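Local coordinates for cytosol aminopeptidase (Coxiella burnetii, PDB 3IJ3), which probably removes amino-terminal residues from peptides as a manganese-dependent metalloaminopeptidase of the M17 family, here with a lithium ion at the metal site, at residues A[248-253]-A[271-276]. Residues are numbered along the deposited sequence; the frame is centred on the assembly and turned at random.
With LI (lithium ion), chain C; SO4 (sulfate ion), chain D.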
# COMPACT_ATOMS: atom_id res chain seq x y z
N VAL A 248 -17.82 -19.21 -27.62
CA VAL A 248 -16.56 -19.37 -26.94
C VAL A 248 -16.70 -18.84 -25.51
O VAL A 248 -17.24 -17.75 -25.29
CB VAL A 248 -15.47 -18.64 -27.68
CG1 VAL A 248 -14.10 -18.80 -26.94
CG2 VAL A 248 -15.36 -19.13 -29.14
N GLY A 249 -16.25 -19.61 -24.53
CA GLY A 249 -16.34 -19.16 -23.15
C GLY A 249 -15.08 -19.38 -22.31
O GLY A 249 -14.49 -20.44 -22.34
N LYS A 250 -14.69 -18.35 -21.57
CA LYS A 250 -13.51 -18.39 -20.71
C LYS A 250 -13.76 -19.29 -19.50
O LYS A 250 -14.57 -18.96 -18.63
CB LYS A 250 -13.14 -16.98 -20.28
CG LYS A 250 -12.00 -16.88 -19.23
CD LYS A 250 -11.85 -15.44 -18.76
CE LYS A 250 -11.05 -15.34 -17.46
NZ LYS A 250 -11.04 -13.91 -16.94
N GLY A 251 -13.03 -20.41 -19.43
CA GLY A 251 -13.17 -21.37 -18.36
C GLY A 251 -12.02 -21.37 -17.37
O GLY A 251 -11.42 -22.41 -17.11
N VAL A 252 -11.71 -20.21 -16.78
CA VAL A 252 -10.62 -20.15 -15.77
C VAL A 252 -11.28 -20.55 -14.45
O VAL A 252 -11.92 -19.73 -13.77
CB VAL A 252 -9.96 -18.78 -15.74
CG1 VAL A 252 -8.90 -18.69 -14.64
CG2 VAL A 252 -9.30 -18.51 -17.09
N CYS A 253 -11.14 -21.82 -14.10
CA CYS A 253 -11.81 -22.41 -12.93
C CYS A 253 -11.44 -21.76 -11.61
O CYS A 253 -12.27 -21.69 -10.68
CB CYS A 253 -11.63 -23.92 -12.94
SG CYS A 253 -12.51 -24.66 -14.39
N LYS A 271 -13.50 -18.21 -7.93
CA LYS A 271 -14.16 -19.44 -8.42
C LYS A 271 -15.08 -19.03 -9.59
O LYS A 271 -15.46 -19.87 -10.41
CB LYS A 271 -14.98 -20.12 -7.31
CG LYS A 271 -16.21 -19.36 -6.84
CD LYS A 271 -16.91 -20.10 -5.70
CE LYS A 271 -18.17 -19.38 -5.29
NZ LYS A 271 -19.00 -20.06 -4.22
N LYS A 272 -15.44 -17.74 -9.70
CA LYS A 272 -16.34 -17.30 -10.77
C LYS A 272 -15.66 -16.97 -12.06
O LYS A 272 -16.35 -16.59 -13.02
CB LYS A 272 -17.18 -16.06 -10.35
CG LYS A 272 -16.47 -14.70 -10.46
CD LYS A 272 -17.40 -13.58 -10.02
CE LYS A 272 -16.74 -12.21 -10.03
NZ LYS A 272 -16.37 -11.80 -11.41
N ASP A 273 -14.34 -17.12 -12.13
CA ASP A 273 -13.65 -16.74 -13.38
C ASP A 273 -13.88 -17.72 -14.56
O ASP A 273 -13.29 -17.56 -15.64
CB ASP A 273 -12.18 -16.44 -13.13
CG ASP A 273 -11.68 -15.28 -14.00
OD1 ASP A 273 -12.49 -14.37 -14.31
OD2 ASP A 273 -10.50 -15.27 -14.36
N MET A 274 -14.72 -18.71 -14.33
CA MET A 274 -15.19 -19.61 -15.38
C MET A 274 -16.65 -19.27 -15.76
O MET A 274 -17.32 -20.03 -16.46
CB MET A 274 -15.08 -21.09 -14.99
CG MET A 274 -15.50 -21.49 -13.63
SD MET A 274 -17.16 -21.02 -13.12
CE MET A 274 -18.12 -22.13 -14.16
N GLY A 275 -17.12 -18.09 -15.34
CA GLY A 275 -18.48 -17.65 -15.64
C GLY A 275 -18.75 -17.53 -17.13
O GLY A 275 -19.84 -17.81 -17.59
N GLY A 276 -17.74 -17.18 -17.91
CA GLY A 276 -17.93 -17.07 -19.35
C GLY A 276 -18.22 -18.43 -19.96
O GLY A 276 -19.06 -18.56 -20.86
LI LI C . -8.93 -14.36 -14.89
S SO4 D . -8.53 -11.47 -18.69
O1 SO4 D . -7.93 -12.31 -17.65
O2 SO4 D . -7.63 -11.55 -19.84
O3 SO4 D . -9.85 -12.01 -18.94
O4 SO4 D . -8.63 -10.07 -18.23
O HOH W 1 -15.12 -16.35 -17.64
O HOH W 2 -8.41 -12.52 -15.08
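Lys250 and Asp273 meet in a salt bridge at the lithium site, a compact example of how one carboxylate can serve a metal and an ammonium group together. The lysine leaves the backbone with CG anti to its own N (chi1 174°), and its extended chain carries NZ to that aspartate, beside the ion. From CB onward, CG passes 3.9 Å from Asp273 O, and CD lies between that carbonyl and the sulfate. CE comes up beside Asp273 OD2, and NZ ends 3.0 Å from Asp273 OD1. Its hydrogen bonds to both carboxylate oxygens are weak; NZ also donates to the carbonyl of Thr359 and to O3 of a sulfate, probably from the crystallisation liquor, that Arg336 and Gly335 also hydrogen-bond. Lithium sits 1.9 Å from Asp273 OD2, with Asp255, Glu334 and a water completing its shell, while Asp273 OD1 is also hydrogen-bonded to Thr359 OG1. Here, in the M17 catalytic domain, residues 248-253, on strand 244-252 of the mixed sheet, lie against the start of helix 275-289, with Met274 as N-cap. Gly249 and Gly276 let the backbones close to 3.6 Å between Gly249 CA and Gly276 O. One water links the segments, giving a hydrogen to Lys250 O and accepting one from Gly276 N, 2.8 Å from each. Met274 CA makes a CA-H...O contact of 3.4 Å with Lys250 O, and Val252 N gives a weak hydrogen bond to Asp273 O. At the far end, Met274 CG packs 3.9 Å from Cys253 CA; its bent chain leads away from residues 248-253 and touches Leu176 of helix 157-178.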